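Side-chain contacts in sugar isomerase (Sinorhizobium meliloti, PDB 3QC0), which binds a zinc ion in a TIM barrel and is probably a sugar isomerase: residues A[6-11]-A[60-65]; A[28-33]-A[259-264]. One frame throughout, in Å; residues are numbered along the deposited sequence.

Contact 1 of 2, residues A[6-11]-A[60-65]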
ATOM      1  N   GLY A   6      19.733 -18.986 -12.807  1.00 31.71           N
ATOM      2  CA  GLY A   6      19.177 -17.750 -12.195  1.00 29.21           C
ATOM      3  C   GLY A   6      17.740 -17.752 -11.703  1.00 27.66           C
ATOM      4  O   GLY A   6      17.219 -16.679 -11.404  1.00 26.79           O
ATOM      5  N   LEU A   7      17.087 -18.909 -11.686  1.00 26.82           N
ATOM      6  CA  LEU A   7      15.704 -19.064 -11.245  1.00 25.60           C
ATOM      7  C   LEU A   7      15.639 -19.880  -9.944  1.00 24.70           C
ATOM      8  O   LEU A   7      16.226 -20.962  -9.833  1.00 24.73           O
ATOM      9  CB  LEU A   7      14.854 -19.743 -12.321  1.00 26.20           C
ATOM     10  CG  LEU A   7      13.360 -19.927 -12.041  1.00 25.52           C
ATOM     11  CD1 LEU A   7      12.694 -18.550 -11.736  1.00 24.72           C
ATOM     12  CD2 LEU A   7      12.660 -20.638 -13.197  1.00 27.17           C
ATOM     13  N   SER A   8      14.894 -19.377  -8.968  1.00 23.22           N
ATOM     14  CA  SER A   8      14.569 -20.071  -7.733  1.00 22.48           C
ATOM     15  C   SER A   8      13.057 -20.132  -7.605  1.00 22.57           C
ATOM     16  O   SER A   8      12.356 -19.211  -8.071  1.00 22.12           O
ATOM     17  CB  SER A   8      15.202 -19.311  -6.554  1.00 22.78           C
ATOM     18  OG  SER A   8      14.913 -19.934  -5.328  1.00 21.61           O
ATOM     19  N   ILE A   9      12.532 -21.164  -6.964  1.00 21.48           N
ATOM     20  CA  ILE A   9      11.098 -21.263  -6.686  1.00 21.17           C
ATOM     21  C   ILE A   9      10.883 -21.194  -5.177  1.00 20.46           C
ATOM     22  O   ILE A   9      11.369 -22.022  -4.414  1.00 21.05           O
ATOM     23  CB  ILE A   9      10.469 -22.562  -7.247  1.00 21.13           C
ATOM     24  CG1 ILE A   9      10.697 -22.669  -8.764  1.00 22.21           C
ATOM     25  CG2 ILE A   9       8.979 -22.664  -6.868  1.00 22.62           C
ATOM     26  CD1 ILE A   9       9.977 -21.674  -9.650  1.00 22.39           C
ATOM     27  N   ASN A  10      10.172 -20.156  -4.732  1.00 20.19           N
ATOM     28  CA  ASN A  10       9.688 -20.111  -3.369  1.00 18.97           C
ATOM     29  C   ASN A  10       8.562 -21.136  -3.316  1.00 20.19           C
ATOM     30  O   ASN A  10       7.649 -21.102  -4.139  1.00 20.41           O
ATOM     31  CB  ASN A  10       9.226 -18.695  -3.010  1.00 17.97           C
ATOM     32  CG  ASN A  10       8.754 -18.581  -1.621  1.00 16.33           C
ATOM     33  OD1 ASN A  10       7.774 -19.251  -1.224  1.00 19.92           O
ATOM     34  ND2 ASN A  10       9.343 -17.618  -0.873  1.00 18.13           N
ATOM     35  N   LEU A  11       8.637 -22.079  -2.379  1.00 20.92           N
ATOM     36  CA  LEU A  11       7.732 -23.213  -2.400  1.00 21.72           C
ATOM     37  C   LEU A  11       6.306 -22.860  -2.040  1.00 21.51           C
ATOM     38  O   LEU A  11       5.407 -23.651  -2.201  1.00 22.69           O
ATOM     39  CB  LEU A  11       8.267 -24.310  -1.479  1.00 21.74           C
ATOM     40  CG  LEU A  11       9.660 -24.831  -1.855  1.00 22.47           C
ATOM     41  CD1 LEU A  11      10.021 -26.116  -1.034  1.00 22.47           C
ATOM     42  CD2 LEU A  11       9.837 -25.086  -3.348  1.00 22.64           C
ATOM     43  N   LYS A  60      20.622 -24.681  -3.761  1.00 28.16           N
ATOM     44  CA  LYS A  60      20.755 -23.354  -3.152  1.00 27.81           C
ATOM     45  C   LYS A  60      19.409 -23.007  -2.528  1.00 25.56           C
ATOM     46  O   LYS A  60      18.361 -23.332  -3.087  1.00 24.82           O
ATOM     47  CB  LYS A  60      21.143 -22.311  -4.206  1.00 28.07           C
ATOM     48  CG  LYS A  60      20.863 -20.871  -3.775  1.00 28.76           C
ATOM     49  CD  LYS A  60      21.299 -19.849  -4.830  1.00 30.53           C
ATOM     50  CE  LYS A  60      22.818 -19.682  -4.897  1.00 31.38           C
ATOM     51  NZ  LYS A  60      23.460 -19.385  -3.594  1.00 29.76           N
ATOM     52  N   LEU A  61      19.436 -22.390  -1.355  1.00 23.80           N
ATOM     53  CA  LEU A  61      18.244 -21.765  -0.782  1.00 22.37           C
ATOM     54  C   LEU A  61      18.404 -20.255  -0.909  1.00 21.73           C
ATOM     55  O   LEU A  61      19.315 -19.667  -0.322  1.00 22.46           O
ATOM     56  CB  LEU A  61      18.037 -22.141   0.674  1.00 21.88           C
ATOM     57  CG  LEU A  61      17.103 -23.333   0.905  1.00 22.88           C
ATOM     58  CD1 LEU A  61      17.692 -24.637   0.377  1.00 26.01           C
ATOM     59  CD2 LEU A  61      16.710 -23.429   2.383  1.00 25.08           C
ATOM     60  N   THR A  62      17.552 -19.633  -1.715  1.00 20.79           N
ATOM     61  CA  THR A  62      17.629 -18.167  -1.851  1.00 20.23           C
ATOM     62  C   THR A  62      17.103 -17.471  -0.590  1.00 19.82           C
ATOM     63  O   THR A  62      17.373 -16.281  -0.371  1.00 20.10           O
ATOM     64  CB  THR A  62      16.877 -17.681  -3.122  1.00 20.07           C
ATOM     65  OG1 THR A  62      15.588 -18.298  -3.183  1.00 19.83           O
ATOM     66  CG2 THR A  62      17.704 -18.011  -4.379  1.00 22.70           C
ATOM     67  N   GLY A  63      16.333 -18.205   0.209  1.00 18.93           N
ATOM     68  CA  GLY A  63      15.846 -17.740   1.488  1.00 18.17           C
ATOM     69  C   GLY A  63      15.210 -18.871   2.270  1.00 18.63           C
ATOM     70  O   GLY A  63      14.910 -19.933   1.689  1.00 19.19           O
ATOM     71  N   LEU A  64      15.012 -18.643   3.565  1.00 16.67           N
ATOM     72  CA  LEU A  64      14.074 -19.430   4.374  1.00 17.08           C
ATOM     73  C   LEU A  64      12.982 -18.452   4.823  1.00 15.51           C
ATOM     74  O   LEU A  64      13.281 -17.371   5.357  1.00 15.39           O
ATOM     75  CB  LEU A  64      14.753 -20.046   5.594  1.00 16.61           C
ATOM     76  CG  LEU A  64      13.864 -20.828   6.557  1.00 16.71           C
ATOM     77  CD1 LEU A  64      13.220 -22.078   5.883  1.00 16.50           C
ATOM     78  CD2 LEU A  64      14.649 -21.232   7.827  1.00 16.51           C
ATOM     79  N   CYS A  65      11.729 -18.839   4.602  1.00 16.48           N
ATOM     80  CA  CYS A  65      10.587 -18.027   5.005  1.00 15.87           C
ATOM     81  C   CYS A  65       9.900 -18.614   6.230  1.00 15.93           C
ATOM     82  O   CYS A  65       9.409 -19.762   6.163  1.00 17.61           O
ATOM     83  CB  CYS A  65       9.568 -17.943   3.891  1.00 16.42           C
ATOM     84  SG  CYS A  65      10.090 -16.996   2.478  1.00 22.86           S
TER

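Contact 2 of 2, residues A[28-33]-A[259-264]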
ATOM      1  N   LEU A  28      13.597 -29.928  -9.655  1.00 37.73           N
ATOM      2  CA  LEU A  28      14.762 -30.562 -10.291  1.00 39.20           C
ATOM      3  C   LEU A  28      14.433 -31.161 -11.678  1.00 39.71           C
ATOM      4  O   LEU A  28      15.265 -31.070 -12.598  1.00 38.33           O
ATOM      5  CB  LEU A  28      15.341 -31.655  -9.387  1.00 38.96           C
ATOM      6  CG  LEU A  28      16.068 -31.180  -8.127  1.00 37.58           C
ATOM      7  CD1 LEU A  28      16.391 -32.399  -7.221  1.00 39.21           C
ATOM      8  CD2 LEU A  28      17.335 -30.386  -8.466  1.00 37.00           C
ATOM      9  N   LYS A  29      13.220 -31.707 -11.815  1.00 40.90           N
ATOM     10  CA  LYS A  29      12.703 -32.200 -13.124  1.00 43.77           C
ATOM     11  C   LYS A  29      12.708 -31.076 -14.181  1.00 42.84           C
ATOM     12  O   LYS A  29      12.795 -31.346 -15.378  1.00 41.74           O
ATOM     13  CB  LYS A  29      11.254 -32.749 -13.005  1.00 45.24           C
ATOM     14  CG  LYS A  29      11.042 -34.137 -12.291  1.00 50.41           C
ATOM     15  CD  LYS A  29       9.510 -34.460 -12.115  1.00 54.72           C
ATOM     16  CE  LYS A  29       9.247 -35.914 -11.707  1.00 58.22           C
ATOM     17  NZ  LYS A  29       7.824 -36.318 -11.397  1.00 57.76           N
ATOM     18  N   HIS A  30      12.582 -29.817 -13.736  1.00 40.49           N
ATOM     19  CA  HIS A  30      12.629 -28.682 -14.662  1.00 39.98           C
ATOM     20  C   HIS A  30      13.958 -27.944 -14.696  1.00 38.62           C
ATOM     21  O   HIS A  30      14.032 -26.827 -15.218  1.00 37.39           O
ATOM     22  CB  HIS A  30      11.524 -27.680 -14.325  1.00 38.38           C
ATOM     23  CG  HIS A  30      10.150 -28.168 -14.628  1.00 38.72           C
ATOM     24  ND1 HIS A  30       9.533 -27.918 -15.834  1.00 37.82           N
ATOM     25  CD2 HIS A  30       9.253 -28.853 -13.879  1.00 40.26           C
ATOM     26  CE1 HIS A  30       8.317 -28.433 -15.816  1.00 41.13           C
ATOM     27  NE2 HIS A  30       8.121 -29.008 -14.643  1.00 41.33           N
ATOM     28  N   GLY A  31      15.002 -28.521 -14.117  1.00 37.66           N
ATOM     29  CA  GLY A  31      16.314 -27.871 -14.172  1.00 37.42           C
ATOM     30  C   GLY A  31      16.504 -26.754 -13.149  1.00 35.60           C
ATOM     31  O   GLY A  31      17.411 -25.912 -13.296  1.00 34.18           O
ATOM     32  N   ILE A  32      15.642 -26.737 -12.130  1.00 33.69           N
ATOM     33  CA  ILE A  32      15.703 -25.657 -11.122  1.00 32.34           C
ATOM     34  C   ILE A  32      16.466 -26.200  -9.918  1.00 32.06           C
ATOM     35  O   ILE A  32      16.085 -27.242  -9.358  1.00 31.56           O
ATOM     36  CB  ILE A  32      14.298 -25.108 -10.761  1.00 31.02           C
ATOM     37  CG1 ILE A  32      13.686 -24.380 -11.964  1.00 30.46           C
ATOM     38  CG2 ILE A  32      14.365 -24.156  -9.554  1.00 28.30           C
ATOM     39  CD1 ILE A  32      12.174 -24.292 -11.898  1.00 29.86           C
ATOM     40  N   THR A  33      17.557 -25.526  -9.549  1.00 30.61           N
ATOM     41  CA  THR A  33      18.364 -25.956  -8.395  1.00 31.66           C
ATOM     42  C   THR A  33      18.399 -24.979  -7.217  1.00 29.11           C
ATOM     43  O   THR A  33      19.309 -25.036  -6.365  1.00 29.25           O
ATOM     44  CB  THR A  33      19.823 -26.257  -8.816  1.00 32.11           C
ATOM     45  OG1 THR A  33      20.398 -25.091  -9.416  1.00 33.96           O
ATOM     46  CG2 THR A  33      19.886 -27.455  -9.799  1.00 35.50           C
ATOM     47  N   PRO A 259      -1.924 -28.300 -11.801  1.00 36.73           N
ATOM     48  CA  PRO A 259      -0.876 -29.281 -11.485  1.00 36.66           C
ATOM     49  C   PRO A 259       0.487 -28.602 -11.299  1.00 34.56           C
ATOM     50  O   PRO A 259       0.866 -27.723 -12.091  1.00 32.89           O
ATOM     51  CB  PRO A 259      -0.886 -30.241 -12.710  1.00 37.49           C
ATOM     52  CG  PRO A 259      -2.203 -29.988 -13.371  1.00 39.50           C
ATOM     53  CD  PRO A 259      -2.491 -28.518 -13.141  1.00 37.56           C
ATOM     54  N   ALA A 260       1.191 -29.002 -10.248  1.00 32.56           N
ATOM     55  CA  ALA A 260       2.468 -28.374  -9.893  1.00 31.22           C
ATOM     56  C   ALA A 260       3.418 -28.378 -11.074  1.00 30.73           C
ATOM     57  O   ALA A 260       4.136 -27.444 -11.315  1.00 28.30           O
ATOM     58  CB  ALA A 260       3.107 -29.051  -8.683  1.00 30.31           C
ATOM     59  N   ASP A 261       3.409 -29.459 -11.846  1.00 30.80           N
ATOM     60  CA  ASP A 261       4.156 -29.521 -13.067  1.00 31.83           C
ATOM     61  C   ASP A 261       3.926 -28.343 -14.032  1.00 31.47           C
ATOM     62  O   ASP A 261       4.868 -27.679 -14.537  1.00 29.71           O
ATOM     63  CB  ASP A 261       3.701 -30.838 -13.780  1.00 32.75           C
ATOM     64  CG  ASP A 261       4.516 -31.175 -14.924  1.00 35.87           C
ATOM     65  OD1 ASP A 261       5.563 -30.586 -15.109  1.00 37.30           O
ATOM     66  OD2 ASP A 261       4.164 -32.143 -15.599  1.00 40.15           O
ATOM     67  N   GLU A 262       2.658 -28.092 -14.297  1.00 31.69           N
ATOM     68  CA  GLU A 262       2.295 -26.996 -15.181  1.00 31.33           C
ATOM     69  C   GLU A 262       2.705 -25.653 -14.566  1.00 29.86           C
ATOM     70  O   GLU A 262       3.178 -24.754 -15.278  1.00 29.57           O
ATOM     71  CB  GLU A 262       0.807 -26.996 -15.454  1.00 31.94           C
ATOM     72  CG  GLU A 262       0.460 -26.067 -16.618  1.00 35.53           C
ATOM     73  CD  GLU A 262      -0.988 -25.677 -16.658  1.00 40.02           C
ATOM     74  OE1 GLU A 262      -1.773 -26.119 -15.774  1.00 44.04           O
ATOM     75  OE2 GLU A 262      -1.339 -24.902 -17.580  1.00 41.25           O
ATOM     76  N   VAL A 263       2.536 -25.522 -13.253  1.00 27.84           N
ATOM     77  CA  VAL A 263       2.886 -24.226 -12.610  1.00 25.82           C
ATOM     78  C   VAL A 263       4.368 -23.946 -12.815  1.00 25.92           C
ATOM     79  O   VAL A 263       4.744 -22.873 -13.263  1.00 25.76           O
ATOM     80  CB  VAL A 263       2.569 -24.224 -11.130  1.00 24.98           C
ATOM     81  CG1 VAL A 263       2.978 -22.876 -10.491  1.00 25.33           C
ATOM     82  CG2 VAL A 263       1.090 -24.492 -10.888  1.00 25.39           C
ATOM     83  N   ILE A 264       5.221 -24.939 -12.535  1.00 26.87           N
ATOM     84  CA  ILE A 264       6.665 -24.725 -12.617  1.00 26.58           C
ATOM     85  C   ILE A 264       7.138 -24.554 -14.069  1.00 28.20           C
ATOM     86  O   ILE A 264       8.006 -23.709 -14.365  1.00 27.27           O
ATOM     87  CB  ILE A 264       7.464 -25.846 -11.922  1.00 26.36           C
ATOM     88  CG1 ILE A 264       7.097 -25.935 -10.448  1.00 27.04           C
ATOM     89  CG2 ILE A 264       8.950 -25.614 -12.107  1.00 25.22           C
ATOM     90  CD1 ILE A 264       7.298 -24.627  -9.643  1.00 25.94           C
TER

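Contact 1 of 2, residues A[6-11]-A[60-65]
Ser8 and Thr62 meet inside the TIM barrel through their hydroxyls, reaching inward from strands 7-10 and 60-68, which are not neighbours in the sheet: strand 34-36 runs between them. The hydrogen bond runs from Ser8 OG to Thr62 OG1 over 2.8 Å. Ser8 sends its hydroxyl across by holding OG anti to the backbone N (chi1 180°), while Thr62 OG1 stands between its own backbone N and carbonyl carbon. Thr62 OG1 is also hydrogen-bonded to Glu246 OE1 of strand 245-247, so the two hydroxyls and the carboxylate form a polar group in the buried barrel interior.

Van der Waals packing accompanies the bond. Thr62 CG2 lies 3.6 Å from Ser8 CB, so threonine supplies a methyl as well as an oxygen, whereas serine's short side chain puts a hydroxyl within bonding distance of Thr62 OG1.

The second touch is looser and polar. Asn10 ND2 approaches Cys65 SG at 3.5 Å, a contact rather than a bond, since the amide's stronger partners lie elsewhere: ND2 bonds to Glu246 OE2, and OD1 to Trp38 NE1 and Ala12 N. Asparagine suits this place because one flat group can donate and accept at once. With Thr62 OG1 holding OE1 and Asn10 ND2 holding OE2, the carboxylate of Glu246 is fixed, and the amide of Asn10 is fixed in rotation beside the zinc ligand Glu248.

Contact 2 of 2, residues A[28-33]-A[259-264]
His30 and Asp261 join two outer helices of the TIM barrel, the end of helix 20-29 and the start of helix 260-274, by a His-carboxylate hydrogen bond. NE2 of His30 donates to OD1 of Asp261 over 3.0 Å, bent to 143° at the hydrogen. The oxygen sits at the ring edge, close to the ring plane, and is met nearly along its C-O axis; ring and carboxylate planes are turned 59° apart. Asp261 places its carboxylate there by holding CG anti to the backbone N (chi1 -170°).

One face of the same ring rests on Ile264, whose CG2 makes a CH-pi contact 4.0 Å from the His30 ring centroid. Histidine thus suits a partly exposed seam, offering a polar edge to the aspartate and a flat face to the isoleucine. With an alanine here, Asp261 OD1 would probably be left without its donor and Ile264 CG2 without the ring over it, keeping Ile32 CD1 as its neighbour from 28-33.

Further out, His30 is the first residue to leave helical angles. Gly31, at positive phi, is the C-prime residue of the Schellman motif ending helix 20-29, with Gly31 N bonded to Leu28 O. The chain then brings Ile32 inward against Leu7 and Ile9 of strand 7-10, a buried place fit for a branched apolar side chain. Ile32 CD1 meets Ile264 CG2 at 3.5 Å, tighter than usual for two carbons.

Strand 7-10 links the two contacts, whose centres lie 13 Å apart, and its alternating side chains serve both. Ser8 and Asn10 belong to contact 1 inside the barrel, while Leu7 and Ile9 point outward to the helix layer of contact 2. There Ile9 CG2 packs on Ile264 CD1 at 3.8 Å, and Ile9 CG1 on Ile32 CD1 at the same distance. A probable backbone hydrogen bond, Lys60 N to Thr33 O at 2.9 Å, also ties 60-65 to 28-33. Contact 1 borders the metal site, the side chain of Asn10 lying about 5 Å from the zinc ion; in contact 2, the side chain of Ile264 lies about 11 Å from that of Glu248.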